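Local atomic coordinates of Galactose/lactose metabolism regulatory protein GAL80 (Saccharomyces cerevisiae, PDB entry 3BTV), a protein that represses the galactose and lactose metabolic genes of yeast by binding the activator GAL4 and blocking its action when no inducing sugar is present. Residues S390-Q395 against E400-L405; Q243-E248 against L253-P258; Q170-D175 against I352-H357; L28-A31 against A35-T38. The protein carries 1 engineered substitution. One frame throughout, in Å; residues are numbered along the deposited sequence.

How the contacts relate
From the N terminus, contact 4 comes first. It closes a short loop between strand 21-26 and helix 39-45 of the Rossmann domain. Contact 3 closes the longest loop of the four: it ties the turn after helix 159-169 to strand 352-356, at the margin of the nine-stranded sheet. Contact 2 is nested inside that loop and pairs two strands of a small three-stranded sheet. Contact 1 follows in series, in the connection between helices 363-380 and 405-424, and lies against strand 148-152 of the Rossmann sheet. No two contacts touch. Contacts 1 and 2 lie on opposite sides of the chain's centre, with centres 43 Å apart.

Contact 1. Residues S390-Q395 against E400-L405; sequences SQFVMQ and EGFPTL
Phe-392 drives the edge of its ring into the face of Phe-402. This is an edge-to-face aromatic pair, with planes at 56° and centroids 4.8 Å apart. Phe-392 CZ sits over the centre of the Phe-402 ring. The edge of Phe-392 also meets backbone: its CE2 lies 3.2 Å from Phe-402 O, in the ring plane. Thr-404 OG1 donates to Val-393 O at 2.7 Å, while its CG2 packs against the Phe-392 ring. Gln-395 reaches across with CG anti to the backbone N (chi1 -178°) and an extended chain. Its NE2 donates to Glu-400 O at 3.1 Å, approaching from above the carbonyl plane. Its OE1 takes a hydrogen bond from Arg-156. An alanine at Gln-395 is likely to leave Glu-400 O without this amide donor and Arg-156 without its acceptor. Thr-404 is the N-cap residue of helix 405-424, and its OG1 also accepts from Met-406 N. The loop is laid along the edge of the Rossmann sheet: Pro-403 bonds through its backbone to Ile-151 of strand 148-152. Phe-402 packs on Ile-150 of the same strand and on Leu-371, Ser-374 and Ile-375 of helix 363-380.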
loop_
_atom_site.group_PDB
_atom_site.type_symbol
_atom_site.label_atom_id
_atom_site.label_comp_id
_atom_site.label_asym_id
_atom_site.label_seq_id
_atom_site.Cartn_x
_atom_site.Cartn_y
_atom_site.Cartn_z
ATOM N N SER B 390 -18.815 -25.228 -28.542
ATOM C CA SER B 390 -18.850 -26.004 -27.314
ATOM C C SER B 390 -17.532 -25.860 -26.572
ATOM O O SER B 390 -17.184 -26.689 -25.731
ATOM C CB SER B 390 -19.124 -27.479 -27.624
ATOM O OG SER B 390 -18.223 -27.972 -28.601
ATOM N N GLN B 391 -16.794 -24.802 -26.882
ATOM C CA GLN B 391 -15.462 -24.662 -26.323
ATOM C C GLN B 391 -14.839 -23.293 -26.560
ATOM O O GLN B 391 -14.870 -22.764 -27.671
ATOM C CB GLN B 391 -14.556 -25.751 -26.885
ATOM C CG GLN B 391 -13.254 -25.916 -26.144
ATOM C CD GLN B 391 -12.755 -27.337 -26.211
ATOM O OE1 GLN B 391 -13.459 -28.234 -26.689
ATOM N NE2 GLN B 391 -11.538 -27.558 -25.724
ATOM N N PHE B 392 -14.265 -22.735 -25.499
ATOM C CA PHE B 392 -13.584 -21.448 -25.561
ATOM C C PHE B 392 -12.268 -21.536 -24.808
ATOM O O PHE B 392 -12.136 -22.313 -23.858
ATOM C CB PHE B 392 -14.464 -20.336 -24.988
ATOM C CG PHE B 392 -14.897 -20.572 -23.565
ATOM C CD1 PHE B 392 -16.061 -21.269 -23.289
ATOM C CD2 PHE B 392 -14.145 -20.086 -22.503
ATOM C CE1 PHE B 392 -16.470 -21.486 -21.980
ATOM C CE2 PHE B 392 -14.546 -20.300 -21.188
ATOM C CZ PHE B 392 -15.711 -21.001 -20.928
ATOM N N VAL B 393 -11.295 -20.743 -25.245
ATOM C CA VAL B 393 -9.943 -20.795 -24.700
ATOM C C VAL B 393 -9.851 -20.245 -23.278
ATOM O O VAL B 393 -9.178 -20.815 -22.422
ATOM C CB VAL B 393 -8.947 -20.019 -25.595
ATOM C CG1 VAL B 393 -7.551 -20.059 -25.000
ATOM C CG2 VAL B 393 -8.934 -20.601 -27.000
ATOM N N MET B 394 -10.526 -19.134 -23.030
ATOM C CA MET B 394 -10.409 -18.465 -21.743
ATOM C C MET B 394 -11.596 -17.556 -21.494
ATOM O O MET B 394 -12.206 -17.038 -22.432
ATOM C CB MET B 394 -9.124 -17.637 -21.697
ATOM C CG MET B 394 -9.062 -16.531 -22.751
ATOM S SD MET B 394 -7.428 -15.743 -22.824
ATOM C CE MET B 394 -7.393 -14.973 -21.205
ATOM N N GLN B 395 -11.915 -17.343 -20.225
ATOM C CA GLN B 395 -12.995 -16.442 -19.892
ATOM C C GLN B 395 -12.522 -15.014 -20.121
ATOM O O GLN B 395 -13.275 -14.174 -20.602
ATOM C CB GLN B 395 -13.450 -16.625 -18.446
ATOM C CG GLN B 395 -14.622 -15.727 -18.089
ATOM C CD GLN B 395 -14.992 -15.815 -16.638
ATOM O OE1 GLN B 395 -14.123 -15.942 -15.780
ATOM N NE2 GLN B 395 -16.289 -15.726 -16.347
ATOM N N GLU B 400 -19.428 -13.874 -19.053
ATOM C CA GLU B 400 -19.870 -15.194 -19.504
ATOM C C GLU B 400 -18.878 -16.302 -19.243
ATOM O O GLU B 400 -17.673 -16.074 -19.150
ATOM C CB GLU B 400 -20.115 -15.169 -21.016
ATOM C CG GLU B 400 -21.457 -14.621 -21.416
ATOM C CD GLU B 400 -21.886 -13.483 -20.524
ATOM O OE1 GLU B 400 -22.963 -13.600 -19.903
ATOM O OE2 GLU B 400 -21.135 -12.486 -20.426
ATOM N N GLY B 401 -19.403 -17.518 -19.176
ATOM C CA GLY B 401 -18.578 -18.702 -19.110
ATOM C C GLY B 401 -17.998 -18.891 -17.732
ATOM O O GLY B 401 -18.672 -18.711 -16.722
ATOM N N PHE B 402 -16.723 -19.231 -17.701
ATOM C CA PHE B 402 -16.046 -19.591 -16.473
ATOM C C PHE B 402 -14.570 -19.635 -16.822
ATOM O O PHE B 402 -14.219 -19.847 -17.988
ATOM C CB PHE B 402 -16.510 -20.971 -16.021
ATOM C CG PHE B 402 -16.534 -21.988 -17.128
ATOM C CD1 PHE B 402 -17.722 -22.304 -17.769
ATOM C CD2 PHE B 402 -15.365 -22.611 -17.547
ATOM C CE1 PHE B 402 -17.741 -23.236 -18.793
ATOM C CE2 PHE B 402 -15.383 -23.543 -18.567
ATOM C CZ PHE B 402 -16.572 -23.856 -19.187
ATOM N N PRO B 403 -13.703 -19.441 -15.818
ATOM C CA PRO B 403 -12.261 -19.384 -16.066
ATOM C C PRO B 403 -11.733 -20.768 -16.396
ATOM O O PRO B 403 -12.221 -21.769 -15.871
ATOM C CB PRO B 403 -11.679 -18.924 -14.720
ATOM C CG PRO B 403 -12.800 -18.952 -13.742
ATOM C CD PRO B 403 -14.016 -19.500 -14.381
ATOM N N THR B 404 -10.722 -20.807 -17.252
ATOM C CA THR B 404 -10.174 -22.052 -17.746
ATOM C C THR B 404 -8.727 -22.180 -17.309
ATOM O O THR B 404 -8.185 -21.301 -16.644
ATOM C CB THR B 404 -10.184 -22.059 -19.278
ATOM O OG1 THR B 404 -9.197 -21.134 -19.756
ATOM C CG2 THR B 404 -11.543 -21.634 -19.792
ATOM N N LEU B 405 -8.089 -23.271 -17.715
ATOM C CA LEU B 405 -6.672 -23.460 -17.434
ATOM C C LEU B 405 -5.793 -22.365 -18.062
ATOM O O LEU B 405 -4.679 -22.116 -17.599
ATOM C CB LEU B 405 -6.224 -24.854 -17.882
ATOM C CG LEU B 405 -6.148 -25.921 -16.782
ATOM C CD1 LEU B 405 -7.254 -25.767 -15.733
ATOM C CD2 LEU B 405 -6.162 -27.315 -17.389
#

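Contact 2. Residues Q243-E248 against L253-P258; sequences QELIDE and LGQRVP
Glu-244 bends at its second torsion (chi2 -83°), and this brings its carboxylate to Arg-256, whose chain runs extended from CG to NE. Arg-256 NE donates to Glu-244 OE2 at 2.8 Å in a salt bridge. The bond is bent, and NE comes from above the carboxylate plane. The carboxylate and guanidinium planes stand 59° apart, so this is not a flat two-pronged pairing.

The two residues form a non-hydrogen-bonded pair of an antiparallel sheet. Next to them, Gln-243 and Val-257 form a hydrogen-bonded pair, with N to O distances of 2.8 Å in both directions. Leu-245 N then donates to Gln-255 O at 2.9 Å, and Leu-253 N donates to Leu-245 O. The chain turns a corner at Gly-254, between these last two bonds.

Leu-245 points toward the second strand and packs against it. Its CD2 lies 3.9 Å from Val-257 CG2, and its CD1 packs on the aliphatic part of Gln-255. Leu-253 closes the other end: its CD1 lies 4.0 Å from Leu-245 CB, and its CD2 touches Asp-247 CB. Strand 242-246 is the middle strand of a three-stranded sheet, bonded on its other side to strand 191-193.

The contact lies at the surface. Backbone bonds supply most of its polar links, and the salt bridge adds a charge pairing that solvent would probably weaken.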
loop_
_atom_site.group_PDB
_atom_site.type_symbol
_atom_site.label_atom_id
_atom_site.label_comp_id
_atom_site.label_asym_id
_atom_site.label_seq_id
_atom_site.Cartn_x
_atom_site.Cartn_y
_atom_site.Cartn_z
ATOM N N GLN B 243 7.697 -20.781 13.313
ATOM C CA GLN B 243 6.381 -20.501 13.868
ATOM C C GLN B 243 6.191 -21.246 15.187
ATOM O O GLN B 243 6.781 -22.312 15.406
ATOM C CB GLN B 243 5.297 -20.931 12.884
ATOM C CG GLN B 243 5.171 -20.039 11.653
ATOM C CD GLN B 243 4.097 -20.544 10.734
ATOM O OE1 GLN B 243 4.111 -21.719 10.330
ATOM N NE2 GLN B 243 3.140 -19.677 10.411
ATOM N N GLU B 244 5.359 -20.682 16.057
ATOM C CA GLU B 244 5.008 -21.317 17.322
ATOM C C GLU B 244 3.790 -22.188 17.127
ATOM O O GLU B 244 2.759 -21.725 16.638
ATOM C CB GLU B 244 4.682 -20.253 18.365
ATOM C CG GLU B 244 5.855 -19.360 18.722
ATOM C CD GLU B 244 6.766 -20.001 19.757
ATOM O OE1 GLU B 244 6.452 -21.121 20.216
ATOM O OE2 GLU B 244 7.794 -19.381 20.116
ATOM N N LEU B 245 3.909 -23.456 17.505
ATOM C CA LEU B 245 2.771 -24.364 17.471
ATOM C C LEU B 245 1.707 -23.925 18.485
ATOM O O LEU B 245 2.038 -23.540 19.607
ATOM C CB LEU B 245 3.234 -25.797 17.759
ATOM C CG LEU B 245 3.995 -26.511 16.639
ATOM C CD1 LEU B 245 4.501 -27.869 17.104
ATOM C CD2 LEU B 245 3.089 -26.674 15.422
ATOM N N ILE B 246 0.438 -23.972 18.089
ATOM C CA ILE B 246 -0.666 -23.685 19.005
ATOM C C ILE B 246 -1.695 -24.831 19.029
ATOM O O ILE B 246 -1.781 -25.623 18.081
ATOM C CB ILE B 246 -1.389 -22.358 18.653
ATOM C CG1 ILE B 246 -1.809 -22.342 17.180
ATOM C CG2 ILE B 246 -0.506 -21.169 18.964
ATOM C CD1 ILE B 246 -2.887 -21.316 16.850
ATOM N N ASP B 247 -2.467 -24.915 20.112
ATOM C CA ASP B 247 -3.526 -25.916 20.226
ATOM C C ASP B 247 -4.858 -25.365 19.731
ATOM O O ASP B 247 -4.946 -24.210 19.288
ATOM C CB ASP B 247 -3.664 -26.415 21.667
ATOM C CG ASP B 247 -4.170 -25.342 22.618
ATOM O OD1 ASP B 247 -4.488 -24.221 22.162
ATOM O OD2 ASP B 247 -4.249 -25.623 23.832
ATOM N N GLU B 248 -5.893 -26.197 19.816
ATOM C CA GLU B 248 -7.220 -25.849 19.320
ATOM C C GLU B 248 -7.786 -24.629 20.046
ATOM O O GLU B 248 -8.578 -23.864 19.485
ATOM C CB GLU B 248 -8.158 -27.043 19.486
ATOM C CG GLU B 248 -7.524 -28.361 19.083
ATOM C CD GLU B 248 -7.960 -29.506 19.969
ATOM O OE1 GLU B 248 -8.840 -29.293 20.827
ATOM O OE2 GLU B 248 -7.416 -30.618 19.813
ATOM N N LEU B 253 2.106 -24.256 22.406
ATOM C CA LEU B 253 2.501 -25.565 22.925
ATOM C C LEU B 253 3.965 -25.592 23.351
ATOM O O LEU B 253 4.466 -26.619 23.806
ATOM C CB LEU B 253 2.242 -26.662 21.884
ATOM C CG LEU B 253 0.799 -26.822 21.394
ATOM C CD1 LEU B 253 0.741 -27.733 20.181
ATOM C CD2 LEU B 253 -0.092 -27.349 22.506
ATOM N N GLY B 254 4.648 -24.462 23.205
ATOM C CA GLY B 254 6.061 -24.386 23.539
ATOM C C GLY B 254 6.933 -25.192 22.594
ATOM O O GLY B 254 7.917 -25.805 23.006
ATOM N N GLN B 255 6.565 -25.201 21.317
ATOM C CA GLN B 255 7.358 -25.882 20.301
ATOM C C GLN B 255 7.355 -25.077 19.000
ATOM O O GLN B 255 6.295 -24.686 18.503
ATOM C CB GLN B 255 6.840 -27.309 20.073
ATOM C CG GLN B 255 7.660 -28.121 19.076
ATOM C CD GLN B 255 9.150 -28.042 19.351
ATOM O OE1 GLN B 255 9.932 -27.605 18.499
ATOM N NE2 GLN B 255 9.549 -28.450 20.552
ATOM N N ARG B 256 8.550 -24.817 18.471
ATOM C CA ARG B 256 8.696 -24.084 17.217
ATOM C C ARG B 256 8.911 -25.011 16.020
ATOM O O ARG B 256 9.542 -26.064 16.142
ATOM C CB ARG B 256 9.847 -23.087 17.321
ATOM C CG ARG B 256 9.462 -21.818 18.064
ATOM C CD ARG B 256 10.613 -20.833 18.163
ATOM N NE ARG B 256 10.118 -19.531 18.602
ATOM C CZ ARG B 256 10.885 -18.462 18.807
ATOM N NH1 ARG B 256 12.200 -18.541 18.620
ATOM N NH2 ARG B 256 10.336 -17.311 19.199
ATOM N N VAL B 257 8.370 -24.615 14.870
ATOM C CA VAL B 257 8.525 -25.379 13.632
ATOM C C VAL B 257 8.888 -24.451 12.476
ATOM O O VAL B 257 8.480 -23.292 12.456
ATOM C CB VAL B 257 7.254 -26.165 13.273
ATOM C CG1 VAL B 257 7.100 -27.397 14.189
ATOM C CG2 VAL B 257 6.014 -25.253 13.310
ATOM N N PRO B 258 9.651 -24.966 11.502
ATOM C CA PRO B 258 10.197 -24.099 10.458
ATOM C C PRO B 258 9.190 -23.822 9.348
ATOM O O PRO B 258 8.353 -24.670 9.020
ATOM C CB PRO B 258 11.379 -24.916 9.903
ATOM C CG PRO B 258 11.410 -26.219 10.704
ATOM C CD PRO B 258 10.057 -26.368 11.313
#

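Contact 3. Residues Q170-D175 against I352-H357; sequences QGYIGD and IMEVYH
A Schellman motif ends helix 159-169, and the turn that follows it carries Tyr-172 toward the outermost strand of the nine-stranded sheet. Gly-171, with positive phi, is the C-prime residue of the motif. Its N bonds to Ile-168 O, and Tyr-172 N bonds to Leu-167 O. Strand 352-356 supplies the partner, Glu-354. The contact is small and lies at the surface, burying 72 Å² over both sides. The backbones stay well apart: the CA atoms of Tyr-172 and Glu-354 are 12.3 Å from each other. Two long side chains span this distance from opposite directions. With chi1 at -157°, the Tyr-172 ring extends away from its backbone N, and its hydroxyl reaches Glu-354, whose chain is extended beyond CG. Glu-354 is held in the sheet by backbone bonds to Leu-322 of strand 319-324. Tyr-172 packs on Leu-322 and Leu-167. Its ring also makes a cation-pi contact with Arg-304, the engineered super-repressor substitution for a glycine, and Arg-304 NH1 hydrogen-bonds to Tyr-172 O. Both contacts belong to the variant. A phenylalanine in place of Tyr-172 would probably leave Glu-354 without its hydroxyl partner and the helix end without this link to the edge strand. The ring and carboxylate planes are 46° apart. Glu-354 OE1 lies at the ring edge, near the ring plane, and receives the hydrogen bond from Tyr-172 OH on its syn side, at 2.5 Å.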
loop_
_atom_site.group_PDB
_atom_site.type_symbol
_atom_site.label_atom_id
_atom_site.label_comp_id
_atom_site.label_asym_id
_atom_site.label_seq_id
_atom_site.Cartn_x
_atom_site.Cartn_y
_atom_site.Cartn_z
ATOM N N GLN B 170 -20.125 -0.400 -16.145
ATOM C CA GLN B 170 -21.191 0.520 -16.574
ATOM C C GLN B 170 -20.928 1.986 -16.283
ATOM O O GLN B 170 -21.810 2.821 -16.470
ATOM C CB GLN B 170 -22.517 0.117 -15.945
ATOM C CG GLN B 170 -22.992 -1.215 -16.445
ATOM C CD GLN B 170 -24.313 -1.595 -15.842
ATOM O OE1 GLN B 170 -24.686 -1.103 -14.773
ATOM N NE2 GLN B 170 -25.035 -2.479 -16.516
ATOM N N GLY B 171 -19.727 2.309 -15.811
ATOM C CA GLY B 171 -19.371 3.701 -15.605
ATOM C C GLY B 171 -19.805 4.284 -14.278
ATOM O O GLY B 171 -19.637 5.486 -14.049
ATOM N N TYR B 172 -20.348 3.445 -13.400
ATOM C CA TYR B 172 -20.876 3.934 -12.128
ATOM C C TYR B 172 -19.828 4.602 -11.256
ATOM O O TYR B 172 -20.161 5.469 -10.457
ATOM C CB TYR B 172 -21.522 2.795 -11.344
ATOM C CG TYR B 172 -22.544 3.225 -10.324
ATOM C CD1 TYR B 172 -23.799 3.679 -10.720
ATOM C CD2 TYR B 172 -22.272 3.138 -8.959
ATOM C CE1 TYR B 172 -24.746 4.055 -9.786
ATOM C CE2 TYR B 172 -23.220 3.506 -8.012
ATOM C CZ TYR B 172 -24.454 3.962 -8.435
ATOM O OH TYR B 172 -25.402 4.336 -7.516
ATOM N N ILE B 173 -18.566 4.191 -11.367
ATOM C CA ILE B 173 -17.541 4.846 -10.547
ATOM C C ILE B 173 -16.660 5.814 -11.330
ATOM O O ILE B 173 -15.821 6.495 -10.758
ATOM C CB ILE B 173 -16.700 3.864 -9.702
ATOM C CG1 ILE B 173 -15.709 3.098 -10.556
ATOM C CG2 ILE B 173 -17.600 2.893 -8.886
ATOM C CD1 ILE B 173 -14.658 2.399 -9.691
ATOM N N GLY B 174 -16.911 5.922 -12.629
ATOM C CA GLY B 174 -16.118 6.783 -13.489
ATOM C C GLY B 174 -14.867 6.011 -13.879
ATOM O O GLY B 174 -14.869 4.779 -13.864
ATOM N N ASP B 175 -13.806 6.721 -14.232
ATOM C CA ASP B 175 -12.528 6.077 -14.478
ATOM C C ASP B 175 -11.871 5.704 -13.158
ATOM O O ASP B 175 -12.026 6.420 -12.177
ATOM C CB ASP B 175 -11.617 7.031 -15.214
ATOM C CG ASP B 175 -12.181 7.427 -16.557
ATOM O OD1 ASP B 175 -12.851 6.571 -17.172
ATOM O OD2 ASP B 175 -11.971 8.587 -16.980
ATOM N N ILE B 352 -23.842 9.936 -0.180
ATOM C CA ILE B 352 -24.656 8.745 -0.360
ATOM C C ILE B 352 -23.812 7.497 -0.250
ATOM O O ILE B 352 -22.831 7.317 -0.979
ATOM C CB ILE B 352 -25.339 8.721 -1.725
ATOM C CG1 ILE B 352 -26.277 9.920 -1.857
ATOM C CG2 ILE B 352 -26.062 7.397 -1.923
ATOM C CD1 ILE B 352 -27.506 9.640 -2.697
ATOM N N MET B 353 -24.200 6.638 0.674
ATOM C CA MET B 353 -23.536 5.361 0.840
ATOM C C MET B 353 -24.536 4.287 0.491
ATOM O O MET B 353 -25.659 4.291 0.991
ATOM C CB MET B 353 -23.070 5.165 2.287
ATOM C CG MET B 353 -22.405 3.798 2.529
ATOM S SD MET B 353 -21.934 3.485 4.252
ATOM C CE MET B 353 -20.929 4.929 4.581
ATOM N N GLU B 354 -24.142 3.374 -0.376
ATOM C CA GLU B 354 -24.958 2.182 -0.624
ATOM C C GLU B 354 -24.190 0.965 -0.175
ATOM O O GLU B 354 -23.002 0.835 -0.470
ATOM C CB GLU B 354 -25.300 2.050 -2.114
ATOM C CG GLU B 354 -25.456 3.395 -2.809
ATOM C CD GLU B 354 -25.768 3.271 -4.284
ATOM O OE1 GLU B 354 -24.927 3.697 -5.099
ATOM O OE2 GLU B 354 -26.850 2.753 -4.627
ATOM N N VAL B 355 -24.869 0.074 0.531
ATOM C CA VAL B 355 -24.259 -1.162 0.993
ATOM C C VAL B 355 -24.975 -2.339 0.376
ATOM O O VAL B 355 -26.204 -2.414 0.411
ATOM C CB VAL B 355 -24.382 -1.306 2.514
ATOM C CG1 VAL B 355 -23.642 -2.558 2.989
ATOM C CG2 VAL B 355 -23.829 -0.077 3.189
ATOM N N TYR B 356 -24.205 -3.262 -0.182
ATOM C CA TYR B 356 -24.755 -4.484 -0.738
ATOM C C TYR B 356 -24.233 -5.640 0.094
ATOM O O TYR B 356 -23.025 -5.875 0.164
ATOM C CB TYR B 356 -24.374 -4.607 -2.218
ATOM C CG TYR B 356 -24.813 -5.901 -2.888
ATOM C CD1 TYR B 356 -26.143 -6.136 -3.195
ATOM C CD2 TYR B 356 -23.884 -6.876 -3.241
ATOM C CE1 TYR B 356 -26.539 -7.309 -3.825
ATOM C CE2 TYR B 356 -24.273 -8.057 -3.871
ATOM C CZ TYR B 356 -25.601 -8.264 -4.160
ATOM O OH TYR B 356 -25.993 -9.424 -4.783
ATOM N N HIS B 357 -25.136 -6.335 0.776
ATOM C CA HIS B 357 -24.715 -7.386 1.693
ATOM C C HIS B 357 -25.760 -8.474 1.801
ATOM O O HIS B 357 -26.865 -8.222 2.276
ATOM C CB HIS B 357 -24.415 -6.817 3.089
ATOM C CG HIS B 357 -24.077 -7.866 4.105
ATOM N ND1 HIS B 357 -22.946 -8.650 4.019
ATOM C CD2 HIS B 357 -24.720 -8.265 5.228
ATOM C CE1 HIS B 357 -22.907 -9.484 5.042
ATOM N NE2 HIS B 357 -23.971 -9.268 5.795
#

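Contact 4. Residues L28-A31 against A35-T38; sequences LNAA and AIKT
Ile-36 packs closely against the 28-31 backbone. Its CB lies 3.3 Å from Asn-29 O, and CG2 also faces that oxygen. Its CG1 branch is trans to the backbone N (chi1 -172°), which carries CD1 over Ala-30, 3.7 Å from Ala-30 CA. The same CD1 meets Leu-28 CD1 at 4.0 Å. Leu-28 is itself buried, and the end of its chain reaches 35-38. Its CD1 touches the backbone at Ile-36 N, 3.7 Å away, and lies against Ala-35 CB. Behind it, Leu-28 packs on Ile-52 and Leu-55 of strand 50-56. Ala-35 leans on Ala-96 as well.

Both segments belong to the loop between the first strand of the Rossmann fold, 21-26, and helix 39-45. In Rossmann folds this loop generally borders the dinucleotide site. Residues 35-37 have helical backbone angles without regular helical bonds. Thr-38 stands at the N-cap position of helix 39-45, but its side chain makes no capping bond; its OG1 is hydrogen-bonded to Trp-34 O.

The polar side is looser. No direct hydrogen bond joins the two segments. A water stands between them instead: it accepts from Asn-29 N at 2.7 Å and, weakly, from Ile-36 N. Asn-29 turns its side chain back on its own segment. Its OD1 accepts from Ala-31 N at 2.9 Å, forming an Asx turn, with the donor above the carbonyl plane. Ala-30 N bonds to Thr-66 OG1 of helix 60-69, which flanks this segment.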
loop_
_atom_site.group_PDB
_atom_site.type_symbol
_atom_site.label_atom_id
_atom_site.label_comp_id
_atom_site.label_asym_id
_atom_site.label_seq_id
_atom_site.Cartn_x
_atom_site.Cartn_y
_atom_site.Cartn_z
ATOM N N LEU B 28 -12.499 -36.839 -3.697
ATOM C CA LEU B 28 -13.745 -36.754 -2.944
ATOM C C LEU B 28 -13.783 -37.809 -1.846
ATOM O O LEU B 28 -13.655 -38.998 -2.115
ATOM C CB LEU B 28 -14.949 -36.933 -3.863
ATOM C CG LEU B 28 -16.269 -37.028 -3.105
ATOM C CD1 LEU B 28 -16.436 -35.816 -2.182
ATOM C CD2 LEU B 28 -17.435 -37.158 -4.079
ATOM N N ASN B 29 -13.959 -37.368 -0.607
ATOM C CA ASN B 29 -14.012 -38.286 0.520
ATOM C C ASN B 29 -15.097 -37.880 1.506
ATOM O O ASN B 29 -15.015 -36.820 2.127
ATOM C CB ASN B 29 -12.661 -38.336 1.225
ATOM C CG ASN B 29 -12.633 -39.342 2.357
ATOM O OD1 ASN B 29 -13.675 -39.810 2.824
ATOM N ND2 ASN B 29 -11.434 -39.681 2.806
ATOM N N ALA B 30 -16.108 -38.732 1.656
ATOM C CA ALA B 30 -17.266 -38.394 2.480
ATOM C C ALA B 30 -16.919 -38.104 3.943
ATOM O O ALA B 30 -17.693 -37.450 4.646
ATOM C CB ALA B 30 -18.311 -39.484 2.394
ATOM N N ALA B 31 -15.762 -38.584 4.396
ATOM C CA ALA B 31 -15.367 -38.420 5.795
ATOM C C ALA B 31 -14.286 -37.366 6.015
ATOM O O ALA B 31 -14.085 -36.907 7.137
ATOM C CB ALA B 31 -14.919 -39.747 6.374
ATOM N N ALA B 35 -13.457 -31.335 -0.707
ATOM C CA ALA B 35 -14.311 -31.578 -1.857
ATOM C C ALA B 35 -15.702 -31.932 -1.350
ATOM O O ALA B 35 -16.708 -31.525 -1.929
ATOM C CB ALA B 35 -13.757 -32.692 -2.711
ATOM N N ILE B 36 -15.747 -32.687 -0.254
ATOM C CA ILE B 36 -17.011 -33.072 0.361
ATOM C C ILE B 36 -17.771 -31.847 0.879
ATOM O O ILE B 36 -19.001 -31.845 0.942
ATOM C CB ILE B 36 -16.797 -34.079 1.508
ATOM C CG1 ILE B 36 -18.140 -34.613 2.005
ATOM C CG2 ILE B 36 -16.013 -33.443 2.648
ATOM C CD1 ILE B 36 -18.900 -35.406 0.957
ATOM N N LYS B 37 -17.031 -30.799 1.224
ATOM C CA LYS B 37 -17.627 -29.605 1.817
ATOM C C LYS B 37 -17.980 -28.507 0.809
ATOM O O LYS B 37 -18.733 -27.587 1.137
ATOM C CB LYS B 37 -16.711 -29.040 2.907
ATOM C CG LYS B 37 -16.483 -29.992 4.076
ATOM C CD LYS B 37 -15.478 -29.416 5.068
ATOM C CE LYS B 37 -15.101 -30.430 6.142
ATOM N NZ LYS B 37 -14.056 -29.902 7.071
ATOM N N THR B 38 -17.451 -28.597 -0.407
ATOM C CA THR B 38 -17.676 -27.550 -1.401
ATOM C C THR B 38 -18.252 -28.101 -2.692
ATOM O O THR B 38 -19.374 -27.783 -3.059
ATOM C CB THR B 38 -16.380 -26.785 -1.722
ATOM O OG1 THR B 38 -15.343 -27.718 -2.062
ATOM C CG2 THR B 38 -15.947 -25.952 -0.525
HETATM O O HOH W 1 -13.571 -34.766 -0.136
#